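Local coordinates for protein RIF2 (Saccharomyces cerevisiae, PDB 4BJ1), which associates with the Rap1 C-terminus and with Rif1 at telomeres, taking part in telomere length regulation and transcriptional silencing, at residues 10-21 and 284-294. Numbering follows the deposited sequence.
Sequences YQKFKSMALQEL and YTEIIVQSRTF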
ATOM      1  N   TYR A  10      16.326  -8.676  -0.660  1.00 83.30           N
ATOM      2  CA  TYR A  10      15.082  -9.247  -0.186  1.00 78.49           C
ATOM      3  C   TYR A  10      14.265  -8.158   0.512  1.00 81.04           C
ATOM      4  O   TYR A  10      13.052  -8.135   0.351  1.00 80.34           O
ATOM      5  CB  TYR A  10      15.341 -10.470   0.713  1.00 78.95           C
ATOM      6  CG  TYR A  10      14.077 -11.077   1.253  1.00 77.05           C
ATOM      7  CD1 TYR A  10      13.114 -11.607   0.397  1.00 76.02           C
ATOM      8  CD2 TYR A  10      13.787 -11.031   2.612  1.00 78.64           C
ATOM      9  CE1 TYR A  10      11.891 -12.072   0.882  1.00 74.26           C
ATOM     10  CE2 TYR A  10      12.560 -11.484   3.110  1.00 77.32           C
ATOM     11  CZ  TYR A  10      11.616 -12.000   2.241  1.00 80.80           C
ATOM     12  OH  TYR A  10      10.436 -12.482   2.742  1.00 81.19           O
ATOM     13  N   GLN A  11      14.923  -7.208   1.194  1.00 75.88           N
ATOM     14  CA  GLN A  11      14.258  -6.081   1.833  1.00 73.64           C
ATOM     15  C   GLN A  11      13.378  -5.304   0.835  1.00 74.64           C
ATOM     16  O   GLN A  11      12.301  -4.848   1.208  1.00 73.84           O
ATOM     17  CB  GLN A  11      15.294  -5.156   2.475  1.00 78.05           C
ATOM     18  CG  GLN A  11      14.702  -4.090   3.376  1.00 77.90           C
ATOM     19  CD  GLN A  11      13.943  -4.713   4.507  1.00 91.65           C
ATOM     20  OE1 GLN A  11      14.478  -5.541   5.257  1.00 83.74           O
ATOM     21  NE2 GLN A  11      12.669  -4.348   4.624  1.00 82.93           N
ATOM     22  N   LYS A  12      13.817  -5.183  -0.426  1.00 70.71           N
ATOM     23  CA  LYS A  12      13.040  -4.518  -1.472  1.00 68.70           C
ATOM     24  C   LYS A  12      11.758  -5.327  -1.747  1.00 72.60           C
ATOM     25  O   LYS A  12      10.674  -4.739  -1.745  1.00 72.69           O
ATOM     26  CB  LYS A  12      13.867  -4.299  -2.753  1.00 70.75           C
ATOM     27  CG  LYS A  12      13.071  -3.564  -3.823  1.00 73.17           C
ATOM     28  CD  LYS A  12      13.946  -2.934  -4.914  1.00 84.33           C
ATOM     29  CE  LYS A  12      14.170  -3.791  -6.140  1.00 84.06           C
ATOM     30  NZ  LYS A  12      12.898  -4.167  -6.796  1.00 89.83           N
ATOM     31  N   PHE A  13      11.884  -6.678  -1.917  1.00 67.04           N
ATOM     32  CA  PHE A  13      10.781  -7.602  -2.146  1.00 63.18           C
ATOM     33  C   PHE A  13       9.865  -7.587  -0.941  1.00 68.20           C
ATOM     34  O   PHE A  13       8.672  -7.339  -1.099  1.00 67.91           O
ATOM     35  CB  PHE A  13      11.296  -9.029  -2.395  1.00 65.18           C
ATOM     36  CG  PHE A  13      10.190  -9.973  -2.780  1.00 65.88           C
ATOM     37  CD1 PHE A  13       9.738 -10.041  -4.093  1.00 69.64           C
ATOM     38  CD2 PHE A  13       9.521 -10.722  -1.812  1.00 68.21           C
ATOM     39  CE1 PHE A  13       8.645 -10.857  -4.435  1.00 70.20           C
ATOM     40  CE2 PHE A  13       8.431 -11.541  -2.155  1.00 69.92           C
ATOM     41  CZ  PHE A  13       8.011 -11.614  -3.464  1.00 68.12           C
ATOM     42  N   LYS A  14      10.422  -7.846   0.267  1.00 64.63           N
ATOM     43  CA  LYS A  14       9.728  -7.901   1.547  1.00 62.49           C
ATOM     44  C   LYS A  14       8.817  -6.701   1.707  1.00 66.48           C
ATOM     45  O   LYS A  14       7.613  -6.890   1.886  1.00 65.39           O
ATOM     46  CB  LYS A  14      10.752  -7.966   2.693  1.00 66.20           C
ATOM     47  CG  LYS A  14      10.152  -8.087   4.093  1.00 72.52           C
ATOM     48  CD  LYS A  14      11.182  -8.664   5.023  1.00 84.07           C
ATOM     49  CE  LYS A  14      10.872  -8.433   6.461  1.00 99.86           C
ATOM     50  NZ  LYS A  14      12.051  -8.793   7.277  1.00115.34           N
ATOM     51  N   SER A  15       9.385  -5.468   1.616  1.00 62.87           N
ATOM     52  CA  SER A  15       8.632  -4.236   1.804  1.00 61.39           C
ATOM     53  C   SER A  15       7.517  -4.073   0.754  1.00 64.27           C
ATOM     54  O   SER A  15       6.408  -3.640   1.097  1.00 61.83           O
ATOM     55  CB  SER A  15       9.573  -3.039   1.807  1.00 66.33           C
ATOM     56  OG  SER A  15      10.056  -2.771   0.502  1.00 76.33           O
ATOM     57  N   MET A  16       7.804  -4.436  -0.511  1.00 61.03           N
ATOM     58  CA  MET A  16       6.853  -4.307  -1.615  1.00 59.81           C
ATOM     59  C   MET A  16       5.741  -5.349  -1.519  1.00 64.03           C
ATOM     60  O   MET A  16       4.583  -5.058  -1.860  1.00 63.86           O
ATOM     61  CB  MET A  16       7.575  -4.395  -2.964  1.00 63.34           C
ATOM     62  CG  MET A  16       8.230  -3.101  -3.391  1.00 68.63           C
ATOM     63  SD  MET A  16       8.965  -3.261  -5.034  1.00 74.68           S
ATOM     64  CE  MET A  16       9.682  -1.683  -5.229  1.00 73.44           C
ATOM     65  N   ALA A  17       6.101  -6.566  -1.065  1.00 60.05           N
ATOM     66  CA  ALA A  17       5.179  -7.677  -0.880  1.00 58.70           C
ATOM     67  C   ALA A  17       4.257  -7.323   0.281  1.00 64.07           C
ATOM     68  O   ALA A  17       3.046  -7.484   0.161  1.00 65.03           O
ATOM     69  CB  ALA A  17       5.937  -8.971  -0.599  1.00 59.76           C
ATOM     70  N   LEU A  18       4.805  -6.774   1.371  1.00 60.65           N
ATOM     71  CA  LEU A  18       3.998  -6.368   2.508  1.00 60.33           C
ATOM     72  C   LEU A  18       2.980  -5.305   2.151  1.00 63.19           C
ATOM     73  O   LEU A  18       1.796  -5.495   2.451  1.00 64.49           O
ATOM     74  CB  LEU A  18       4.858  -5.967   3.685  1.00 62.60           C
ATOM     75  CG  LEU A  18       5.211  -7.163   4.540  1.00 70.56           C
ATOM     76  CD1 LEU A  18       6.618  -7.079   5.062  1.00 73.67           C
ATOM     77  CD2 LEU A  18       4.185  -7.362   5.658  1.00 74.20           C
ATOM     78  N   GLN A  19       3.392  -4.272   1.388  1.00 57.03           N
ATOM     79  CA  GLN A  19       2.468  -3.243   0.908  1.00 53.91           C
ATOM     80  C   GLN A  19       1.422  -3.822  -0.054  1.00 57.68           C
ATOM     81  O   GLN A  19       0.248  -3.514   0.123  1.00 57.73           O
ATOM     82  CB  GLN A  19       3.225  -2.129   0.231  1.00 54.81           C
ATOM     83  CG  GLN A  19       2.386  -0.904  -0.042  1.00 50.82           C
ATOM     84  CD  GLN A  19       2.880  -0.242  -1.284  1.00 69.98           C
ATOM     85  OE1 GLN A  19       3.292  -0.900  -2.238  1.00 62.98           O
ATOM     86  NE2 GLN A  19       2.882   1.072  -1.297  1.00 66.14           N
ATOM     87  N   GLU A  20       1.819  -4.706  -1.012  1.00 53.54           N
ATOM     88  CA  GLU A  20       0.839  -5.263  -1.938  1.00 52.87           C
ATOM     89  C   GLU A  20      -0.142  -6.178  -1.270  1.00 62.18           C
ATOM     90  O   GLU A  20      -1.317  -6.108  -1.601  1.00 63.16           O
ATOM     91  CB  GLU A  20       1.445  -5.929  -3.171  1.00 54.43           C
ATOM     92  CG  GLU A  20       0.411  -5.925  -4.292  1.00 60.59           C
ATOM     93  CD  GLU A  20       0.776  -6.338  -5.702  1.00 75.69           C
ATOM     94  OE1 GLU A  20       1.964  -6.631  -5.945  1.00 67.69           O
ATOM     95  OE2 GLU A  20      -0.136  -6.393  -6.560  1.00 74.68           O
ATOM     96  N   LEU A  21       0.312  -7.022  -0.322  1.00 61.09           N
ATOM     97  CA  LEU A  21      -0.568  -7.933   0.413  1.00 60.85           C
ATOM     98  C   LEU A  21      -1.594  -7.067   1.178  1.00 63.42           C
ATOM     99  O   LEU A  21      -2.795  -7.326   1.074  1.00 62.15           O
ATOM    100  CB  LEU A  21       0.270  -8.863   1.319  1.00 61.44           C
ATOM    101  CG  LEU A  21      -0.426 -10.049   2.019  1.00 66.33           C
ATOM    102  CD1 LEU A  21      -0.986 -11.084   1.020  1.00 65.96           C
ATOM    103  CD2 LEU A  21       0.548 -10.738   2.942  1.00 70.53           C
ATOM    104  N   TYR A 284       0.212 -15.196   6.094  1.00 64.94           N
ATOM    105  CA  TYR A 284       1.107 -14.727   5.051  1.00 62.72           C
ATOM    106  C   TYR A 284       1.984 -13.548   5.442  1.00 66.36           C
ATOM    107  O   TYR A 284       3.160 -13.552   5.068  1.00 67.44           O
ATOM    108  CB  TYR A 284       0.336 -14.432   3.781  1.00 62.48           C
ATOM    109  CG  TYR A 284       0.932 -15.131   2.592  1.00 63.28           C
ATOM    110  CD1 TYR A 284       0.816 -16.511   2.442  1.00 66.11           C
ATOM    111  CD2 TYR A 284       1.641 -14.421   1.622  1.00 63.05           C
ATOM    112  CE1 TYR A 284       1.383 -17.165   1.357  1.00 67.96           C
ATOM    113  CE2 TYR A 284       2.217 -15.066   0.535  1.00 64.49           C
ATOM    114  CZ  TYR A 284       2.083 -16.439   0.406  1.00 75.28           C
ATOM    115  OH  TYR A 284       2.633 -17.094  -0.663  1.00 82.10           O
ATOM    116  N   THR A 285       1.453 -12.541   6.169  1.00 61.49           N
ATOM    117  CA  THR A 285       2.306 -11.428   6.604  1.00 61.02           C
ATOM    118  C   THR A 285       3.437 -11.977   7.511  1.00 66.81           C
ATOM    119  O   THR A 285       4.581 -11.568   7.356  1.00 67.08           O
ATOM    120  CB  THR A 285       1.522 -10.287   7.252  1.00 62.96           C
ATOM    121  OG1 THR A 285       0.935 -10.781   8.423  1.00 59.98           O
ATOM    122  CG2 THR A 285       0.449  -9.699   6.343  1.00 60.50           C
ATOM    123  N   GLU A 286       3.133 -12.980   8.356  1.00 63.89           N
ATOM    124  CA  GLU A 286       4.119 -13.647   9.209  1.00 64.47           C
ATOM    125  C   GLU A 286       5.236 -14.297   8.420  1.00 67.15           C
ATOM    126  O   GLU A 286       6.389 -13.990   8.694  1.00 65.57           O
ATOM    127  CB  GLU A 286       3.461 -14.675  10.126  1.00 67.43           C
ATOM    128  CG  GLU A 286       2.794 -14.050  11.331  1.00 78.92           C
ATOM    129  CD  GLU A 286       2.116 -15.043  12.248  1.00102.24           C
ATOM    130  OE1 GLU A 286       2.602 -16.193  12.350  1.00 93.04           O
ATOM    131  OE2 GLU A 286       1.109 -14.660  12.887  1.00 94.76           O
ATOM    132  N   ILE A 287       4.917 -15.155   7.422  1.00 65.44           N
ATOM    133  CA  ILE A 287       5.960 -15.799   6.615  1.00 66.88           C
ATOM    134  C   ILE A 287       6.844 -14.747   5.942  1.00 72.34           C
ATOM    135  O   ILE A 287       8.063 -14.901   5.992  1.00 75.24           O
ATOM    136  CB  ILE A 287       5.493 -16.902   5.621  1.00 71.09           C
ATOM    137  CG1 ILE A 287       4.588 -16.346   4.510  1.00 71.18           C
ATOM    138  CG2 ILE A 287       4.842 -18.095   6.345  1.00 72.98           C
ATOM    139  CD1 ILE A 287       4.358 -17.249   3.382  1.00 81.15           C
ATOM    140  N   ILE A 288       6.253 -13.654   5.390  1.00 65.66           N
ATOM    141  CA  ILE A 288       7.026 -12.576   4.741  1.00 64.32           C
ATOM    142  C   ILE A 288       7.918 -11.882   5.758  1.00 67.09           C
ATOM    143  O   ILE A 288       9.118 -11.857   5.561  1.00 68.20           O
ATOM    144  CB  ILE A 288       6.149 -11.574   3.900  1.00 66.01           C
ATOM    145  CG1 ILE A 288       5.374 -12.340   2.773  1.00 66.30           C
ATOM    146  CG2 ILE A 288       7.009 -10.444   3.316  1.00 64.15           C
ATOM    147  CD1 ILE A 288       4.224 -11.682   2.204  1.00 64.97           C
ATOM    148  N   VAL A 289       7.335 -11.349   6.848  1.00 62.50           N
ATOM    149  CA  VAL A 289       8.028 -10.645   7.940  1.00 61.28           C
ATOM    150  C   VAL A 289       9.166 -11.508   8.548  1.00 68.41           C
ATOM    151  O   VAL A 289      10.309 -11.052   8.562  1.00 69.37           O
ATOM    152  CB  VAL A 289       7.020 -10.118   8.999  1.00 62.14           C
ATOM    153  CG1 VAL A 289       7.679  -9.879  10.344  1.00 62.63           C
ATOM    154  CG2 VAL A 289       6.330  -8.854   8.511  1.00 60.82           C
ATOM    155  N   GLN A 290       8.861 -12.752   8.996  1.00 65.22           N
ATOM    156  CA  GLN A 290       9.829 -13.664   9.618  1.00 66.19           C
ATOM    157  C   GLN A 290      10.972 -14.116   8.723  1.00 69.61           C
ATOM    158  O   GLN A 290      12.001 -14.506   9.255  1.00 70.97           O
ATOM    159  CB  GLN A 290       9.144 -14.897  10.169  1.00 68.59           C
ATOM    160  CG  GLN A 290       8.174 -14.637  11.303  1.00 90.98           C
ATOM    161  CD  GLN A 290       7.191 -15.777  11.453  1.00113.35           C
ATOM    162  OE1 GLN A 290       6.192 -15.644  12.166  1.00115.37           O
ATOM    163  NE2 GLN A 290       7.435 -16.920  10.782  1.00 91.74           N
ATOM    164  N   SER A 291      10.789 -14.131   7.398  1.00 65.26           N
ATOM    165  CA  SER A 291      11.840 -14.551   6.478  1.00 66.38           C
ATOM    166  C   SER A 291      12.873 -13.453   6.328  1.00 72.16           C
ATOM    167  O   SER A 291      12.503 -12.289   6.185  1.00 72.08           O
ATOM    168  CB  SER A 291      11.272 -14.919   5.113  1.00 69.18           C
ATOM    169  OG  SER A 291      10.417 -16.040   5.219  1.00 78.24           O
ATOM    170  N   ARG A 292      14.168 -13.824   6.359  1.00 69.36           N
ATOM    171  CA  ARG A 292      15.265 -12.873   6.233  1.00 68.84           C
ATOM    172  C   ARG A 292      15.929 -12.916   4.852  1.00 70.36           C
ATOM    173  O   ARG A 292      16.689 -12.011   4.501  1.00 69.43           O
ATOM    174  CB  ARG A 292      16.260 -13.056   7.376  1.00 71.41           C
ATOM    175  CG  ARG A 292      15.694 -12.553   8.706  1.00 84.54           C
ATOM    176  CD  ARG A 292      16.756 -12.422   9.780  1.00104.87           C
ATOM    177  NE  ARG A 292      17.756 -11.405   9.448  1.00121.70           N
ATOM    178  CZ  ARG A 292      18.924 -11.275  10.067  1.00140.96           C
ATOM    179  NH1 ARG A 292      19.251 -12.092  11.063  1.00127.96           N
ATOM    180  NH2 ARG A 292      19.779 -10.329   9.694  1.00130.82           N
ATOM    181  N   THR A 293      15.630 -13.967   4.067  1.00 66.09           N
ATOM    182  CA  THR A 293      16.122 -14.131   2.699  1.00 66.31           C
ATOM    183  C   THR A 293      14.996 -14.603   1.782  1.00 70.73           C
ATOM    184  O   THR A 293      13.979 -15.110   2.269  1.00 68.11           O
ATOM    185  CB  THR A 293      17.311 -15.068   2.633  1.00 71.48           C
ATOM    186  OG1 THR A 293      16.873 -16.377   2.980  1.00 79.47           O
ATOM    187  CG2 THR A 293      18.490 -14.622   3.509  1.00 64.74           C
ATOM    188  N   PHE A 294      15.178 -14.437   0.450  1.00 70.82           N
ATOM    189  CA  PHE A 294      14.181 -14.865  -0.530  1.00 71.07           C
ATOM    190  C   PHE A 294      13.967 -16.391  -0.491  1.00 77.99           C
ATOM    191  O   PHE A 294      12.824 -16.869  -0.600  1.00 76.16           O
ATOM    192  CB  PHE A 294      14.541 -14.383  -1.942  1.00 73.67           C
ATOM    193  CG  PHE A 294      13.433 -14.597  -2.951  1.00 75.12           C
ATOM    194  CD1 PHE A 294      12.218 -13.916  -2.834  1.00 77.58           C
ATOM    195  CD2 PHE A 294      13.591 -15.491  -4.002  1.00 77.58           C
ATOM    196  CE1 PHE A 294      11.185 -14.132  -3.755  1.00 78.72           C
ATOM    197  CE2 PHE A 294      12.571 -15.687  -4.938  1.00 81.10           C
ATOM    198  CZ  PHE A 294      11.373 -15.015  -4.806  1.00 78.82           C
TER
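The N-terminal helix of this AAA+ fold packs antiparallel on the lid domain, where Ile288 of helix 284-290 enters as a knob among Lys14, Ala17, Leu18 and Leu21. The short axes approach to 9.9 Å at 163°, and the register pairs Tyr10 with Phe294, Lys14 with Ile288 and Leu18 with Thr285. Ile288 CG2 lies 3.8 Å from Leu18 CD1, and Leu21 CD2 reaches Thr285 CG2 at 3.6 Å. At the other end, Tyr10 fills the bend where the chain leaves that helix. Its CG is anti to the backbone N (chi1 179°), which lays one ring face against Thr293 C, 3.6 Å above the ring centre. Tyr10 OH donates to Ile288 O at 3.2 Å, in the carbonyl plane and on a lone pair, while Ser291 O meets the ring edge. A leucine here, lacking the hydroxyl and the flat ring, would probably leave Ile288 O without its mate across the contact and the 291-294 bend freer to shift. The extended Lys14 chain passes Ile288 and gives NZ to Val289 O at 3.1 Å. Beyond, Phe294 forms a T-shaped pair with Phe13, also packed by Phe238 and Tyr248: planes meet at 76°, and Phe294 CE1 stands 4.0 Å above the centre of the Phe13 ring.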